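Local coordinates for protein mitochondrial enolase superfamily member 1 (Homo sapiens, PDB 4A35) that catalyses the magnesium-dependent dehydration of L-fuconate to 2-keto-3-deoxy-L-fuconate, a step in the breakdown of the sugar L-fucose, at residues L318-D329 / M345-H356; Q182-A190 / I402-P410. One frame throughout, in Å; residues are numbered along the deposited sequence. Where two conformers were deposited one is given.

Contact 1: L318-D329 / M345-H356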
loop_
_atom_site.group_PDB
_atom_site.type_symbol
_atom_site.label_atom_id
_atom_site.label_comp_id
_atom_site.label_asym_id
_atom_site.label_seq_id
_atom_site.Cartn_x
_atom_site.Cartn_y
_atom_site.Cartn_z
ATOM N N LEU A 318 -0.265 10.199 -14.599
ATOM C CA LEU A 318 -0.223 11.425 -15.417
ATOM C C LEU A 318 0.991 11.329 -16.387
ATOM O O LEU A 318 0.855 11.640 -17.559
ATOM C CB LEU A 318 -0.140 12.658 -14.515
ATOM C CG LEU A 318 -1.462 12.950 -13.719
ATOM C CD1 LEU A 318 -1.221 13.956 -12.618
ATOM C CD2 LEU A 318 -2.576 13.412 -14.679
ATOM N N GLN A 319 2.163 10.924 -15.876
ATOM C CA GLN A 319 3.396 10.782 -16.699
ATOM C C GLN A 319 3.201 9.828 -17.895
ATOM O O GLN A 319 3.609 10.162 -19.011
ATOM C CB GLN A 319 4.564 10.303 -15.867
ATOM C CG GLN A 319 5.125 11.406 -14.998
ATOM C CD GLN A 319 6.195 10.883 -14.072
ATOM O OE1 GLN A 319 6.035 9.847 -13.429
ATOM N NE2 GLN A 319 7.344 11.556 -14.056
ATOM N N ALA A 320 2.544 8.667 -17.643
ATOM C CA ALA A 320 2.306 7.651 -18.638
ATOM C C ALA A 320 1.076 7.951 -19.504
ATOM O O ALA A 320 0.761 7.114 -20.359
ATOM C CB ALA A 320 2.174 6.276 -17.988
ATOM N N LYS A 321 0.328 9.066 -19.236
ATOM C CA LYS A 321 -0.920 9.408 -19.955
ATOM C C LYS A 321 -1.896 8.207 -19.886
ATOM O O LYS A 321 -2.492 7.785 -20.877
ATOM C CB LYS A 321 -0.639 9.858 -21.418
ATOM C CG LYS A 321 0.335 10.998 -21.501
ATOM C CD LYS A 321 0.380 11.525 -22.928
ATOM C CE LYS A 321 1.158 12.801 -22.953
ATOM N NZ LYS A 321 1.241 13.334 -24.334
ATOM N N ALA A 322 -2.014 7.637 -18.697
ATOM C CA ALA A 322 -2.740 6.405 -18.444
ATOM C C ALA A 322 -4.223 6.645 -18.209
ATOM O O ALA A 322 -4.962 5.677 -18.095
ATOM C CB ALA A 322 -2.133 5.699 -17.214
ATOM N N LEU A 323 -4.666 7.909 -18.065
ATOM C CA LEU A 323 -6.081 8.109 -17.706
ATOM C C LEU A 323 -6.625 9.425 -18.339
ATOM O O LEU A 323 -5.880 10.397 -18.501
ATOM C CB LEU A 323 -6.274 8.092 -16.160
ATOM C CG LEU A 323 -5.799 9.318 -15.307
ATOM C CD1 LEU A 323 -5.943 9.018 -13.803
ATOM C CD2 LEU A 323 -4.344 9.768 -15.627
ATOM N N GLN A 324 -7.892 9.436 -18.669
ATOM C CA GLN A 324 -8.550 10.637 -19.220
ATOM C C GLN A 324 -9.263 11.414 -18.097
ATOM O O GLN A 324 -9.570 12.593 -18.279
ATOM C CB GLN A 324 -9.555 10.262 -20.331
ATOM C CG GLN A 324 -8.884 9.897 -21.670
ATOM C CD GLN A 324 -7.875 8.761 -21.568
ATOM O OE1 GLN A 324 -8.201 7.618 -21.214
ATOM N NE2 GLN A 324 -6.598 9.065 -21.815
ATOM N N PHE A 325 -9.588 10.737 -16.970
ATOM C CA PHE A 325 -10.297 11.353 -15.827
ATOM C C PHE A 325 -9.651 10.853 -14.562
ATOM O O PHE A 325 -9.473 9.629 -14.384
ATOM C CB PHE A 325 -11.785 10.966 -15.818
ATOM C CG PHE A 325 -12.485 11.217 -17.140
ATOM C CD1 PHE A 325 -12.512 10.228 -18.133
ATOM C CD2 PHE A 325 -13.189 12.402 -17.357
ATOM C CE1 PHE A 325 -13.235 10.423 -19.326
ATOM C CE2 PHE A 325 -13.895 12.604 -18.556
ATOM C CZ PHE A 325 -13.907 11.616 -19.535
ATOM N N LEU A 326 -9.225 11.797 -13.735
ATOM C CA LEU A 326 -8.476 11.439 -12.512
ATOM C C LEU A 326 -9.395 11.535 -11.337
ATOM O O LEU A 326 -9.936 12.594 -11.052
ATOM C CB LEU A 326 -7.246 12.378 -12.407
ATOM C CG LEU A 326 -6.235 12.024 -11.287
ATOM C CD1 LEU A 326 -4.844 12.560 -11.638
ATOM C CD2 LEU A 326 -6.697 12.635 -9.926
ATOM N N GLN A 327 -9.510 10.431 -10.576
ATOM C CA GLN A 327 -10.479 10.420 -9.479
ATOM C C GLN A 327 -9.802 10.492 -8.119
ATOM O O GLN A 327 -9.432 9.471 -7.563
ATOM C CB GLN A 327 -11.362 9.164 -9.609
ATOM C CG GLN A 327 -12.017 9.204 -11.028
ATOM C CD GLN A 327 -12.748 7.994 -11.390
ATOM O OE1 GLN A 327 -12.185 6.893 -11.389
ATOM N NE2 GLN A 327 -14.014 8.185 -11.744
ATOM N N ILE A 328 -9.749 11.704 -7.556
ATOM C CA ILE A 328 -9.237 11.866 -6.205
ATOM C C ILE A 328 -10.212 11.255 -5.187
ATOM O O ILE A 328 -11.399 11.088 -5.459
ATOM C CB ILE A 328 -8.975 13.367 -5.859
ATOM C CG1 ILE A 328 -10.275 14.223 -5.864
ATOM C CG2 ILE A 328 -7.740 13.946 -6.662
ATOM C CD1 ILE A 328 -10.134 15.742 -5.239
ATOM N N ASP A 329 -9.682 10.907 -4.009
ATOM C CA ASP A 329 -10.499 10.463 -2.900
ATOM C C ASP A 329 -10.000 11.197 -1.640
ATOM O O ASP A 329 -8.792 11.254 -1.374
ATOM C CB ASP A 329 -10.492 8.951 -2.717
ATOM C CG ASP A 329 -11.466 8.609 -1.583
ATOM O OD1 ASP A 329 -12.668 8.457 -1.863
ATOM O OD2 ASP A 329 -11.023 8.532 -0.416
ATOM N N MET A 345 -1.038 18.623 -9.610
ATOM C CA MET A 345 -0.403 17.819 -10.678
ATOM C C MET A 345 -1.362 17.615 -11.862
ATOM O O MET A 345 -0.959 17.760 -12.998
ATOM C CB MET A 345 0.043 16.434 -10.162
ATOM C CG MET A 345 1.326 16.486 -9.298
ATOM S SD MET A 345 1.993 14.833 -9.004
ATOM C CE MET A 345 0.644 14.108 -7.986
ATOM N N ALA A 346 -2.678 17.340 -11.583
ATOM C CA ALA A 346 -3.663 17.102 -12.647
ATOM C C ALA A 346 -3.791 18.368 -13.516
ATOM O O ALA A 346 -3.884 18.257 -14.728
ATOM C CB ALA A 346 -5.018 16.761 -12.008
ATOM N N LYS A 347 -3.809 19.567 -12.897
ATOM C CA LYS A 347 -3.856 20.838 -13.677
ATOM C C LYS A 347 -2.560 21.009 -14.530
ATOM O O LYS A 347 -2.649 21.373 -15.711
ATOM C CB LYS A 347 -4.056 22.045 -12.734
ATOM C CG LYS A 347 -4.137 23.422 -13.432
ATOM C CD LYS A 347 -5.078 23.459 -14.640
ATOM C CE LYS A 347 -5.161 24.881 -15.102
ATOM N NZ LYS A 347 -5.692 24.930 -16.491
ATOM N N LYS A 348 -1.386 20.783 -13.912
ATOM C CA LYS A 348 -0.054 20.843 -14.566
ATOM C C LYS A 348 -0.051 19.947 -15.836
ATOM O O LYS A 348 0.418 20.394 -16.894
ATOM C CB LYS A 348 1.068 20.430 -13.573
ATOM C CG LYS A 348 2.499 20.501 -14.161
ATOM C CD LYS A 348 3.100 21.916 -14.048
ATOM C CE LYS A 348 4.330 22.175 -14.910
ATOM N NZ LYS A 348 5.443 21.288 -14.571
ATOM N N PHE A 349 -0.700 18.752 -15.759
ATOM C CA PHE A 349 -0.834 17.830 -16.885
ATOM C C PHE A 349 -2.120 18.078 -17.723
ATOM O O PHE A 349 -2.376 17.326 -18.688
ATOM C CB PHE A 349 -0.820 16.376 -16.363
ATOM C CG PHE A 349 0.562 15.863 -16.044
ATOM C CD1 PHE A 349 1.138 16.086 -14.787
ATOM C CD2 PHE A 349 1.299 15.152 -16.999
ATOM C CE1 PHE A 349 2.438 15.616 -14.498
ATOM C CE2 PHE A 349 2.592 14.673 -16.711
ATOM C CZ PHE A 349 3.150 14.891 -15.459
ATOM N N GLU A 350 -2.961 19.097 -17.324
ATOM C CA GLU A 350 -4.217 19.420 -18.017
ATOM C C GLU A 350 -5.162 18.181 -18.127
ATOM O O GLU A 350 -5.719 17.889 -19.194
ATOM C CB GLU A 350 -3.939 20.062 -19.411
ATOM C CG GLU A 350 -3.360 21.459 -19.301
ATOM C CD GLU A 350 -4.271 22.502 -18.671
ATOM O OE1 GLU A 350 -5.511 22.319 -18.667
ATOM O OE2 GLU A 350 -3.737 23.547 -18.245
ATOM N N ILE A 351 -5.299 17.448 -17.010
ATOM C CA ILE A 351 -6.154 16.268 -16.895
ATOM C C ILE A 351 -7.324 16.633 -15.952
ATOM O O ILE A 351 -7.081 17.136 -14.848
ATOM C CB ILE A 351 -5.380 14.990 -16.436
ATOM C CG1 ILE A 351 -4.372 14.547 -17.584
ATOM C CG2 ILE A 351 -6.313 13.868 -16.073
ATOM C CD1 ILE A 351 -5.051 14.151 -18.948
ATOM N N PRO A 352 -8.587 16.371 -16.362
ATOM C CA PRO A 352 -9.738 16.722 -15.481
ATOM C C PRO A 352 -9.855 15.805 -14.278
ATOM O O PRO A 352 -9.642 14.584 -14.368
ATOM C CB PRO A 352 -10.963 16.560 -16.404
ATOM C CG PRO A 352 -10.552 15.496 -17.401
ATOM C CD PRO A 352 -9.058 15.792 -17.643
ATOM N N VAL A 353 -10.245 16.415 -13.137
ATOM C CA VAL A 353 -10.447 15.691 -11.891
ATOM C C VAL A 353 -11.970 15.479 -11.721
ATOM O O VAL A 353 -12.766 16.453 -11.747
ATOM C CB VAL A 353 -9.801 16.395 -10.647
ATOM C CG1 VAL A 353 -10.127 15.681 -9.335
ATOM C CG2 VAL A 353 -8.290 16.520 -10.808
ATOM N N CYS A 354 -12.343 14.212 -11.494
ATOM C CA CYS A 354 -13.743 13.755 -11.256
ATOM C C CYS A 354 -13.754 12.976 -9.958
ATOM O O CYS A 354 -13.434 11.777 -9.921
ATOM C CB CYS A 354 -14.238 12.914 -12.425
ATOM S SG CYS A 354 -14.406 13.857 -13.964
ATOM N N PRO A 355 -13.994 13.661 -8.832
ATOM C CA PRO A 355 -13.792 12.979 -7.539
ATOM C C PRO A 355 -14.626 11.713 -7.343
ATOM O O PRO A 355 -15.763 11.610 -7.839
ATOM C CB PRO A 355 -14.246 14.036 -6.513
ATOM C CG PRO A 355 -13.915 15.327 -7.178
ATOM C CD PRO A 355 -14.259 15.114 -8.652
ATOM N N HIS A 356 -14.067 10.779 -6.571
ATOM C CA HIS A 356 -14.801 9.642 -6.082
ATOM C C HIS A 356 -15.553 10.104 -4.827
ATOM O O HIS A 356 -15.049 10.914 -4.029
ATOM C CB HIS A 356 -13.850 8.451 -5.765
ATOM C CG HIS A 356 -14.465 7.353 -4.941
ATOM N ND1 HIS A 356 -14.169 7.208 -3.578
ATOM C CD2 HIS A 356 -15.312 6.363 -5.303
ATOM C CE1 HIS A 356 -14.841 6.137 -3.169
ATOM N NE2 HIS A 356 -15.527 5.586 -4.167
HETATM O O HOH W 1 -15.900 9.792 -10.019
HETATM O O HOH W 2 -13.780 11.034 -1.538
#
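Segments 325-329 and 352-356 run alongside each other in the same direction, L326 bridging V353, with the chain of bonds L326 N to P352 O (2.9 Å), C354 N to L326 O and H356 N to I328 O. Between these bonds I328 N is buried without a polar partner. I328 has CG1 wedged between its backbone N and carbonyl carbon (chi1 64°); its side chain crosses that of V353 at about a right angle, CG1 to CG1 3.8 Å, and lies beside the P355 ring. On the flank of the paired runs, C354 SG approaches F325 CD2 obliquely at 3.9 Å, and P352 CG presses on Q324 O. The unit is a beta-alpha-beta crossover of the enolase-superfamily barrel: helix 335-348 connects the two extended runs, and its V342 packs on L326 and I328. At the helix ends L318 makes three contacts: its CB sits over the centre of the F349 ring in a CH-pi contact, 3.6 Å from the centroid, and its two methyls part, CD1 to M345 CB at 3.7 Å, CD2 to I351 CG1 as the two side chains pass in opposite directions. An alanine in place of F349 would remove the ring and is likely to leave L318 CB without its aromatic cover, opening a gap beside Q319 CG. At the other end, H356 ND1 donates to D329 OD1 (2.6 Å) in the plane of its own ring, meeting OD1 on its anti side but 28° out of the carboxylate plane; D329 CG, anti to the backbone N (chi1 -176°), is carried there alongside the imidazole. H356, a predicted active-site residue, touches E306, and Q327 NE2 bonds to E277; both glutamates bind magnesium.

Contact 2: Q182-A190 / I402-P410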
loop_
_atom_site.group_PDB
_atom_site.type_symbol
_atom_site.label_atom_id
_atom_site.label_comp_id
_atom_site.label_asym_id
_atom_site.label_seq_id
_atom_site.Cartn_x
_atom_site.Cartn_y
_atom_site.Cartn_z
ATOM N N GLN A 182 -20.261 31.806 -9.042
ATOM C CA GLN A 182 -20.875 30.742 -9.871
ATOM C C GLN A 182 -21.208 29.493 -9.013
ATOM O O GLN A 182 -22.314 28.924 -9.096
ATOM C CB GLN A 182 -19.911 30.366 -11.008
ATOM C CG GLN A 182 -20.323 29.133 -11.808
ATOM C CD GLN A 182 -21.672 29.297 -12.485
ATOM O OE1 GLN A 182 -22.027 30.374 -12.977
ATOM N NE2 GLN A 182 -22.430 28.210 -12.554
ATOM N N MET A 183 -20.252 29.108 -8.161
ATOM C CA MET A 183 -20.386 27.983 -7.248
ATOM C C MET A 183 -21.536 28.226 -6.264
ATOM O O MET A 183 -22.378 27.347 -6.099
ATOM C CB MET A 183 -19.060 27.715 -6.500
ATOM C CG MET A 183 -18.051 27.036 -7.387
ATOM S SD MET A 183 -18.484 25.324 -7.996
ATOM C CE MET A 183 -19.172 25.678 -9.626
ATOM N N LEU A 184 -21.613 29.441 -5.678
ATOM C CA LEU A 184 -22.653 29.734 -4.700
ATOM C C LEU A 184 -24.024 29.783 -5.358
ATOM O O LEU A 184 -25.011 29.420 -4.733
ATOM C CB LEU A 184 -22.351 31.067 -3.969
ATOM C CG LEU A 184 -21.084 31.046 -3.072
ATOM C CD1 LEU A 184 -20.675 32.488 -2.666
ATOM C CD2 LEU A 184 -21.254 30.074 -1.843
ATOM N N ALA A 185 -24.077 30.195 -6.636
ATOM C CA ALA A 185 -25.357 30.339 -7.306
ATOM C C ALA A 185 -25.901 29.014 -7.862
ATOM O O ALA A 185 -27.109 28.816 -7.792
ATOM C CB ALA A 185 -25.249 31.378 -8.409
ATOM N N GLN A 186 -25.036 28.116 -8.399
ATOM C CA GLN A 186 -25.479 26.930 -9.113
ATOM C C GLN A 186 -24.888 25.605 -8.628
ATOM O O GLN A 186 -25.385 24.564 -9.042
ATOM C CB GLN A 186 -25.155 27.094 -10.636
ATOM C CG GLN A 186 -25.800 28.376 -11.251
ATOM C CD GLN A 186 -27.324 28.417 -11.247
ATOM O OE1 GLN A 186 -27.999 27.389 -11.155
ATOM N NE2 GLN A 186 -27.895 29.607 -11.334
ATOM N N GLY A 187 -23.806 25.645 -7.844
ATOM C CA GLY A 187 -23.214 24.429 -7.313
ATOM C C GLY A 187 -22.296 23.720 -8.281
ATOM O O GLY A 187 -22.117 24.153 -9.428
ATOM N N TYR A 188 -21.725 22.595 -7.816
ATOM C CA TYR A 188 -20.768 21.782 -8.566
ATOM C C TYR A 188 -21.500 20.609 -9.210
ATOM O O TYR A 188 -22.151 19.855 -8.500
ATOM C CB TYR A 188 -19.613 21.303 -7.665
ATOM C CG TYR A 188 -18.416 20.893 -8.502
ATOM C CD1 TYR A 188 -18.396 19.670 -9.170
ATOM C CD2 TYR A 188 -17.366 21.780 -8.727
ATOM C CE1 TYR A 188 -17.352 19.335 -10.040
ATOM C CE2 TYR A 188 -16.310 21.452 -9.583
ATOM C CZ TYR A 188 -16.297 20.219 -10.219
ATOM O OH TYR A 188 -15.268 19.902 -11.065
ATOM N N PRO A 189 -21.368 20.427 -10.551
ATOM C CA PRO A 189 -22.162 19.399 -11.247
ATOM C C PRO A 189 -21.847 17.988 -10.723
ATOM O O PRO A 189 -20.682 17.667 -10.463
ATOM C CB PRO A 189 -21.735 19.574 -12.710
ATOM C CG PRO A 189 -20.311 20.188 -12.633
ATOM C CD PRO A 189 -20.558 21.207 -11.517
ATOM N N ALA A 190 -22.909 17.180 -10.511
ATOM C CA ALA A 190 -22.756 15.806 -10.004
ATOM C C ALA A 190 -23.350 14.748 -10.938
ATOM O O ALA A 190 -24.093 15.044 -11.868
ATOM C CB ALA A 190 -23.434 15.683 -8.626
ATOM N N ILE A 402 -27.818 19.060 -2.211
ATOM C CA ILE A 402 -27.941 18.889 -3.662
ATOM C C ILE A 402 -29.111 19.695 -4.187
ATOM O O ILE A 402 -30.234 19.560 -3.699
ATOM C CB ILE A 402 -28.080 17.388 -4.085
ATOM C CG1 ILE A 402 -26.924 16.516 -3.530
ATOM C CG2 ILE A 402 -28.313 17.189 -5.646
ATOM C CD1 ILE A 402 -25.490 16.818 -4.210
ATOM N N GLN A 403 -28.836 20.535 -5.198
ATOM C CA GLN A 403 -29.849 21.324 -5.900
ATOM C C GLN A 403 -29.612 21.135 -7.381
ATOM O O GLN A 403 -28.513 21.413 -7.842
ATOM C CB GLN A 403 -29.782 22.816 -5.500
ATOM C CG GLN A 403 -30.694 23.722 -6.309
ATOM C CD GLN A 403 -30.281 25.174 -6.253
ATOM O OE1 GLN A 403 -30.248 25.798 -5.191
ATOM N NE2 GLN A 403 -29.996 25.758 -7.403
ATOM N N ARG A 404 -30.626 20.653 -8.121
ATOM C CA ARG A 404 -30.538 20.431 -9.576
ATOM C C ARG A 404 -29.284 19.600 -9.930
ATOM O O ARG A 404 -28.448 20.010 -10.765
ATOM C CB ARG A 404 -30.545 21.790 -10.330
ATOM C CG ARG A 404 -31.789 22.622 -10.048
ATOM C CD ARG A 404 -31.706 23.954 -10.760
ATOM N NE ARG A 404 -32.894 24.767 -10.520
ATOM C CZ ARG A 404 -33.426 25.593 -11.414
ATOM N NH1 ARG A 404 -32.873 25.728 -12.617
ATOM N NH2 ARG A 404 -34.515 26.291 -11.114
ATOM N N ALA A 405 -29.110 18.454 -9.213
ATOM C CA ALA A 405 -28.003 17.508 -9.425
ATOM C C ALA A 405 -26.623 18.234 -9.324
ATOM O O ALA A 405 -25.713 17.981 -10.119
ATOM C CB ALA A 405 -28.152 16.814 -10.781
ATOM N N SER A 406 -26.521 19.163 -8.361
ATOM C CA SER A 406 -25.293 19.941 -8.124
ATOM C C SER A 406 -25.064 20.076 -6.658
ATOM O O SER A 406 -26.030 20.267 -5.899
ATOM C CB SER A 406 -25.334 21.331 -8.765
ATOM O OG SER A 406 -25.694 21.286 -10.134
ATOM N N TYR A 407 -23.773 20.069 -6.272
ATOM C CA TYR A 407 -23.334 20.275 -4.895
ATOM C C TYR A 407 -23.362 21.769 -4.554
ATOM O O TYR A 407 -22.503 22.516 -5.041
ATOM C CB TYR A 407 -21.898 19.740 -4.720
ATOM C CG TYR A 407 -21.807 18.246 -4.517
ATOM C CD1 TYR A 407 -21.849 17.693 -3.238
ATOM C CD2 TYR A 407 -21.636 17.382 -5.602
ATOM C CE1 TYR A 407 -21.609 16.325 -3.026
ATOM C CE2 TYR A 407 -21.439 16.005 -5.409
ATOM C CZ TYR A 407 -21.447 15.484 -4.119
ATOM O OH TYR A 407 -21.247 14.145 -3.885
ATOM N N MET A 408 -24.265 22.186 -3.662
ATOM C CA MET A 408 -24.270 23.571 -3.240
ATOM C C MET A 408 -23.143 23.743 -2.198
ATOM O O MET A 408 -22.991 22.854 -1.335
ATOM C CB MET A 408 -25.655 23.963 -2.698
ATOM C CG MET A 408 -26.747 23.795 -3.732
ATOM S SD MET A 408 -26.448 24.554 -5.359
ATOM C CE MET A 408 -26.456 26.298 -4.887
ATOM N N PRO A 409 -22.287 24.781 -2.343
ATOM C CA PRO A 409 -21.138 24.929 -1.420
ATOM C C PRO A 409 -21.530 24.960 0.059
ATOM O O PRO A 409 -22.372 25.776 0.448
ATOM C CB PRO A 409 -20.507 26.269 -1.838
ATOM C CG PRO A 409 -20.943 26.478 -3.256
ATOM C CD PRO A 409 -22.359 25.922 -3.285
ATOM N N PRO A 410 -20.881 24.134 0.904
ATOM C CA PRO A 410 -21.180 24.181 2.357
ATOM C C PRO A 410 -21.041 25.590 2.943
ATOM O O PRO A 410 -20.117 26.329 2.591
ATOM C CB PRO A 410 -20.140 23.230 2.965
ATOM C CG PRO A 410 -19.878 22.221 1.862
ATOM C CD PRO A 410 -19.917 23.056 0.576
HETATM O O HOH W 3 -28.032 23.999 -8.788
#
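Y188 and Y407 form an antiparallel hydrogen-bonded pair, Y188 N to Y407 O at 2.9 Å and Y407 N to Y188 O at 2.8 Å, extended by A190 N to A405 O. This is the tight part. Both tyrosines put CB on the same face of the sheet, 4.0 Å from CB to CB, and Y188 O lies in the plane of the Y407 ring at its edge, near CD2. A190 CB reaches Y407 CE2 obliquely at 3.8 Å, while I402 CD1 covers the centre of one ring face. With CG anti to the backbone N (chi1 -160°), the Y188 ring swings off the strand pair to a magnesium ion, whose site it shares with D373 and S380. G187, at positive phi after helix 176-186, has no room for a side chain: a CB would clash with Y407 O and M408 SD. Beside it the M408 chain, bent at chi2 and chi3, lays CE against L184 O (3.4 Å). P409 CD rests on M183 O at 3.2 Å, and its CG meets M183 CB and L184 CD2. The solvent side is looser: there water 3 donates to both Q186 O and Q403 O, spanning exposed Q186 and the turn at 403-405. In the four-stranded mixed sheet, 188-192 lies between 386-388 and 406-408; helix 362-377 packs on Y188 through I370 and on Y407 through C363 and Q367, Y407 OH bonds to E387 O, and W136 of helix 135-141 covers L184 and P409.

Along the chain the order is 182-190, 318-329, 345-356 and 402-410, so contact 1 falls wholly between the two halves of contact 2. Their centres are 22 Å apart, and their nearest atoms come within about 4 Å without touching. Contact 1 belongs to the late strands of the barrel, contact 2 to the mixed sheet. Helix 362-377 borders both, its I370 packing on V353 and P355 of contact 1. Strand 386-388 is shared too: E387, a probable substrate ligand, bonds through its backbone to P355 and also adjoins contact 2. Contact 1 reaches the cofactor magnesium held by D251, E277 and E306, whereas the ion beside contact 2 is a second site seen in the crystal.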